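Local coordinates for uronate dehydrogenase (Agrobacterium tumefaciens, PDB 3RFX), which catalyses the NAD-dependent oxidation of uronic acids as a dehydrogenase with a Rossmann fold, at residues Ser111-Gly116 with Gly256-Asn261; Val202-Ser207 with Gly212-Ser217. The protein carries 1 engineered substitution. All blocks are in the same frame, centred on the assembly; numbering follows the deposited sequence.

Contact 1: Ser111-Gly116 with Gly256-Asn261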
# COMPACT_ATOMS: atom_id res chain seq x y z
N SER A 111 -22.92 0.46 -11.99
CA SER A 111 -22.95 1.88 -12.28
C SER A 111 -21.84 2.64 -11.57
O SER A 111 -21.44 2.26 -10.47
CB SER A 111 -24.30 2.45 -11.83
OG SER A 111 -24.32 3.85 -11.99
N ASN A 112 -21.37 3.73 -12.18
CA ASN A 112 -20.49 4.66 -11.48
C ASN A 112 -21.15 5.21 -10.22
O ASN A 112 -20.48 5.68 -9.31
CB ASN A 112 -20.08 5.82 -12.40
CG ASN A 112 -21.25 6.73 -12.74
OD1 ASN A 112 -21.57 7.66 -12.00
ND2 ASN A 112 -21.92 6.45 -13.86
N HIS A 113 -22.48 5.16 -10.15
CA HIS A 113 -23.17 5.71 -8.99
C HIS A 113 -22.92 4.96 -7.69
O HIS A 113 -23.24 5.45 -6.61
CB HIS A 113 -24.65 5.94 -9.29
CG HIS A 113 -24.86 6.92 -10.41
ND1 HIS A 113 -24.49 8.24 -10.30
CD2 HIS A 113 -25.32 6.75 -11.67
CE1 HIS A 113 -24.74 8.86 -11.44
NE2 HIS A 113 -25.25 7.98 -12.28
N THR A 114 -22.30 3.78 -7.79
CA THR A 114 -21.84 3.07 -6.60
C THR A 114 -20.71 3.82 -5.88
O THR A 114 -20.44 3.56 -4.71
CB THR A 114 -21.31 1.67 -6.95
OG1 THR A 114 -20.25 1.79 -7.91
CG2 THR A 114 -22.43 0.79 -7.53
N ILE A 115 -20.03 4.71 -6.60
CA ILE A 115 -18.90 5.45 -6.05
C ILE A 115 -19.07 6.95 -6.31
O ILE A 115 -18.09 7.71 -6.32
CB ILE A 115 -17.54 4.91 -6.60
CG1 ILE A 115 -17.54 4.76 -8.13
CG2 ILE A 115 -17.26 3.51 -5.98
CD1 ILE A 115 -17.35 6.07 -8.94
N GLY A 116 -20.31 7.37 -6.50
CA GLY A 116 -20.59 8.73 -6.92
C GLY A 116 -20.11 9.86 -6.02
O GLY A 116 -19.89 10.97 -6.50
N GLY A 256 -21.55 13.04 -10.47
CA GLY A 256 -22.15 14.23 -11.06
C GLY A 256 -23.36 14.72 -10.27
O GLY A 256 -23.37 14.65 -9.04
N THR A 257 -24.38 15.20 -10.97
CA THR A 257 -25.55 15.78 -10.29
C THR A 257 -26.36 14.79 -9.44
O THR A 257 -27.23 15.21 -8.67
CB THR A 257 -26.48 16.54 -11.27
OG1 THR A 257 -27.00 15.63 -12.23
CG2 THR A 257 -25.70 17.64 -11.98
N PHE A 258 -26.09 13.49 -9.54
CA PHE A 258 -26.79 12.53 -8.67
C PHE A 258 -26.60 12.84 -7.19
O PHE A 258 -27.48 12.54 -6.39
CB PHE A 258 -26.37 11.07 -8.96
CG PHE A 258 -27.19 10.38 -10.04
CD1 PHE A 258 -27.72 9.12 -9.83
CD2 PHE A 258 -27.40 10.99 -11.26
CE1 PHE A 258 -28.46 8.48 -10.82
CE2 PHE A 258 -28.13 10.36 -12.26
CZ PHE A 258 -28.66 9.10 -12.03
N VAL A 259 -25.46 13.41 -6.80
CA VAL A 259 -25.29 13.75 -5.39
C VAL A 259 -26.32 14.79 -4.92
O VAL A 259 -26.67 14.84 -3.74
CB VAL A 259 -23.87 14.26 -5.06
CG1 VAL A 259 -22.81 13.23 -5.47
CG2 VAL A 259 -23.60 15.62 -5.73
N ASP A 260 -26.81 15.60 -5.86
CA ASP A 260 -27.79 16.65 -5.56
C ASP A 260 -29.22 16.11 -5.43
O ASP A 260 -30.12 16.82 -4.95
CB ASP A 260 -27.76 17.73 -6.64
CG ASP A 260 -26.45 18.51 -6.68
OD1 ASP A 260 -25.78 18.62 -5.64
OD2 ASP A 260 -26.11 19.03 -7.76
N ASN A 261 -29.46 14.87 -5.88
CA ASN A 261 -30.79 14.27 -5.73
C ASN A 261 -31.17 14.09 -4.27
O ASN A 261 -30.34 13.64 -3.46
CB ASN A 261 -30.88 12.89 -6.42
CG ASN A 261 -30.86 12.97 -7.93
OD1 ASN A 261 -31.28 13.96 -8.52
ND2 ASN A 261 -30.40 11.89 -8.57
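His113 and Phe258 lay their rings face to face, with centroids 3.6 Å apart and planes only 12° from parallel. The imidazole is slid toward the CD1 side of the phenyl ring, which puts Phe258 CD1 above the imidazole centre. Its CE1 corner comes within 3.2 Å of Phe258 CG, while His113 NE2 lies over the middle of the phenyl ring. With CG anti to its carbonyl carbon (chi1 -62°), His113 sends its ring out from the 3-10 turn 112-114 to meet Phe258, which leaves the second 3-10 turn, 257-260. Flat aromatic rings let the two turns meet over a full ring face, and histidine in addition offers ND1 to Asp133. Beside the stack, Gly116 O rests against Val259 CG1 at 3.8 Å, a van der Waals touch between a carbonyl oxygen and a methyl.

The histidine is held from several directions. On the face turned away from Phe258, Asn112 OD1 sits above the ring centre, and the hydrogen bond between His113 ND1 and Asp133 OD2 fixes the ring's rotation. The phenyl ring has Asn261 ND2 above its other face, toward the rim. Ser111 starts the histidine turn: its OG accepts from His113 N at 2.9 Å, forming an ST turn, and its carbonyl oxygen takes both Thr114 N and Thr114 OG1. Gly256, with positive phi, lets the chain enter the second turn.

The turn 112-114 directly follows strand 105-111 of the parallel Rossmann sheet, between strand 158-163 and helix 135-154, against which Thr114 packs. Segment 256-261, from the loop after helix 234-238, packs Phe258 and Val259 against His113 and Gly116, and Lys153 of a second subunit bonds to its Val259 and Asn261 carbonyls.

Contact 2: Val202-Ser207 with Gly212-Ser217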
# COMPACT_ATOMS: atom_id res chain seq x y z
N VAL A 202 -14.73 -6.54 -10.70
CA VAL A 202 -15.20 -5.18 -10.95
C VAL A 202 -14.51 -4.67 -12.21
O VAL A 202 -13.29 -4.76 -12.35
CB VAL A 202 -14.86 -4.24 -9.78
CG1 VAL A 202 -15.14 -2.78 -10.15
CG2 VAL A 202 -15.62 -4.65 -8.51
N VAL A 203 -15.30 -4.14 -13.14
CA VAL A 203 -14.78 -3.58 -14.37
C VAL A 203 -15.24 -2.13 -14.45
O VAL A 203 -16.43 -1.86 -14.33
CB VAL A 203 -15.35 -4.32 -15.60
CG1 VAL A 203 -14.80 -3.72 -16.89
CG2 VAL A 203 -15.05 -5.84 -15.51
N TRP A 204 -14.31 -1.20 -14.65
CA TRP A 204 -14.71 0.19 -14.82
C TRP A 204 -15.18 0.38 -16.25
O TRP A 204 -14.41 0.18 -17.19
CB TRP A 204 -13.55 1.13 -14.50
CG TRP A 204 -13.13 1.09 -13.06
CD1 TRP A 204 -12.01 0.50 -12.55
CD2 TRP A 204 -13.83 1.66 -11.94
NE1 TRP A 204 -11.96 0.67 -11.18
CE2 TRP A 204 -13.06 1.39 -10.79
CE3 TRP A 204 -15.02 2.39 -11.81
CZ2 TRP A 204 -13.44 1.82 -9.52
CZ3 TRP A 204 -15.40 2.82 -10.55
CH2 TRP A 204 -14.61 2.53 -9.42
N GLY A 205 -16.44 0.77 -16.42
CA GLY A 205 -17.00 0.90 -17.74
C GLY A 205 -16.75 2.27 -18.35
O GLY A 205 -17.61 3.14 -18.28
N ALA A 206 -15.57 2.44 -18.94
CA ALA A 206 -15.21 3.68 -19.62
C ALA A 206 -14.30 3.38 -20.80
O ALA A 206 -13.56 2.40 -20.78
CB ALA A 206 -14.50 4.62 -18.65
N SER A 207 -14.33 4.24 -21.82
CA SER A 207 -13.38 4.12 -22.92
C SER A 207 -11.98 4.55 -22.47
O SER A 207 -11.76 4.80 -21.29
CB SER A 207 -13.88 4.90 -24.13
OG SER A 207 -15.02 4.25 -24.68
N GLY A 212 -9.74 9.96 -17.91
CA GLY A 212 -10.37 8.92 -17.10
C GLY A 212 -9.94 8.96 -15.64
O GLY A 212 -8.79 9.34 -15.33
N TRP A 213 -10.85 8.56 -14.75
CA TRP A 213 -10.62 8.56 -13.31
C TRP A 213 -10.30 7.17 -12.75
O TRP A 213 -10.00 7.04 -11.57
CB TRP A 213 -11.88 9.03 -12.56
CG TRP A 213 -12.42 10.37 -12.98
CD1 TRP A 213 -11.71 11.46 -13.38
CD2 TRP A 213 -13.80 10.75 -13.02
NE1 TRP A 213 -12.58 12.51 -13.66
CE2 TRP A 213 -13.87 12.09 -13.45
CE3 TRP A 213 -15.00 10.08 -12.72
CZ2 TRP A 213 -15.07 12.77 -13.60
CZ3 TRP A 213 -16.20 10.75 -12.88
CH2 TRP A 213 -16.23 12.08 -13.30
N TRP A 214 -10.41 6.14 -13.59
CA TRP A 214 -10.52 4.75 -13.11
C TRP A 214 -9.42 3.83 -13.63
O TRP A 214 -9.02 3.92 -14.78
CB TRP A 214 -11.89 4.16 -13.46
CG TRP A 214 -13.05 4.99 -12.96
CD1 TRP A 214 -13.13 5.65 -11.76
CD2 TRP A 214 -14.28 5.22 -13.64
NE1 TRP A 214 -14.34 6.30 -11.66
CE2 TRP A 214 -15.06 6.05 -12.80
CE3 TRP A 214 -14.81 4.83 -14.87
CZ2 TRP A 214 -16.34 6.49 -13.16
CZ3 TRP A 214 -16.07 5.26 -15.23
CH2 TRP A 214 -16.83 6.08 -14.37
N ASP A 215 -8.97 2.92 -12.78
CA ASP A 215 -7.82 2.07 -13.08
C ASP A 215 -8.27 0.63 -13.29
O ASP A 215 -8.66 -0.02 -12.34
CB ASP A 215 -6.83 2.14 -11.91
CG ASP A 215 -5.64 1.19 -12.07
OD1 ASP A 215 -5.44 0.63 -13.17
OD2 ASP A 215 -4.89 1.02 -11.09
N ASN A 216 -8.24 0.15 -14.54
CA ASN A 216 -8.63 -1.22 -14.87
C ASN A 216 -7.42 -2.15 -15.00
O ASN A 216 -7.53 -3.22 -15.59
CB ASN A 216 -9.39 -1.25 -16.20
CG ASN A 216 -10.89 -1.14 -16.03
OD1 ASN A 216 -11.46 -1.63 -15.06
ND2 ASN A 216 -11.55 -0.52 -17.01
N SER A 217 -6.27 -1.74 -14.49
CA SER A 217 -5.04 -2.50 -14.76
C SER A 217 -5.10 -3.94 -14.23
O SER A 217 -4.47 -4.84 -14.79
CB SER A 217 -3.80 -1.78 -14.23
OG SER A 217 -3.84 -1.69 -12.83
O HOH W 1 -11.02 -3.25 -12.93
O HOH W 2 -11.24 2.07 -19.16
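Trp204 lays one face of its indole against Trp214, whose CB stands 3.6 Å from the centroid of the Trp204 five-membered ring in a CH-pi contact. Strand 202-205, the last in order of the seven-stranded parallel sheet of this Rossmann fold, is thus covered by the loop that follows it. The two indoles form an offset face-to-face stack: the six-membered ring of Trp204 faces the five-membered ring of Trp214, with planes 18° apart. Tryptophan suits both places through its broad surface, which can cover a neighbouring ring; Trp214 also uses its N-H, NE1 bonding to Gln254 OE1. Ala206 is small enough to bring CB to 3.8 Å from Trp214 CE3.

Where a further strand might have paired, one side chain does the work. Asn216 offers its carboxamide to the backbone of Trp204: Trp204 N gives to Asn216 OD1 at 2.9 Å, nearly straight at 167°, and Asn216 ND2 gives to Trp204 O at 2.9 Å. Each acceptor is met in its carbonyl plane on a lone pair, so both bonds are well directed. Because OD1 faces a donor and ND2 an acceptor, the flip of the amide is settled. Asp215 OD1 accepts from Ser217 N and OG, closing an Asx turn beside it. A water bridges the strand to the same asparagine, donating to Val202 O and, at 2.7 Å, to Asn216 OD1.

How the contacts relate
Contact 1 and contact 2 have centres about 16 Å apart and meet through side chains: Ile115 CG1 packs on Trp204 CZ3 at 3.8 Å, and Asn112 CB lies equally near Trp214 CH2. Along the chain, 111-116 comes first, then both segments of contact 2, and 256-261 last, so contact 1 brackets contact 2 in sequence. They share one parallel sheet: 111-116 leaves the end of strand 105-111, whereas 202-207 begins on edge strand 202-205, with strand 158-163 between them. Segments 212-217 and 256-261, both after the last strand, pack against residues at or just beyond the C-terminal ends of strands 202-205 and 105-111, and the side chain of Phe258 is about 9 Å from the bound NAD.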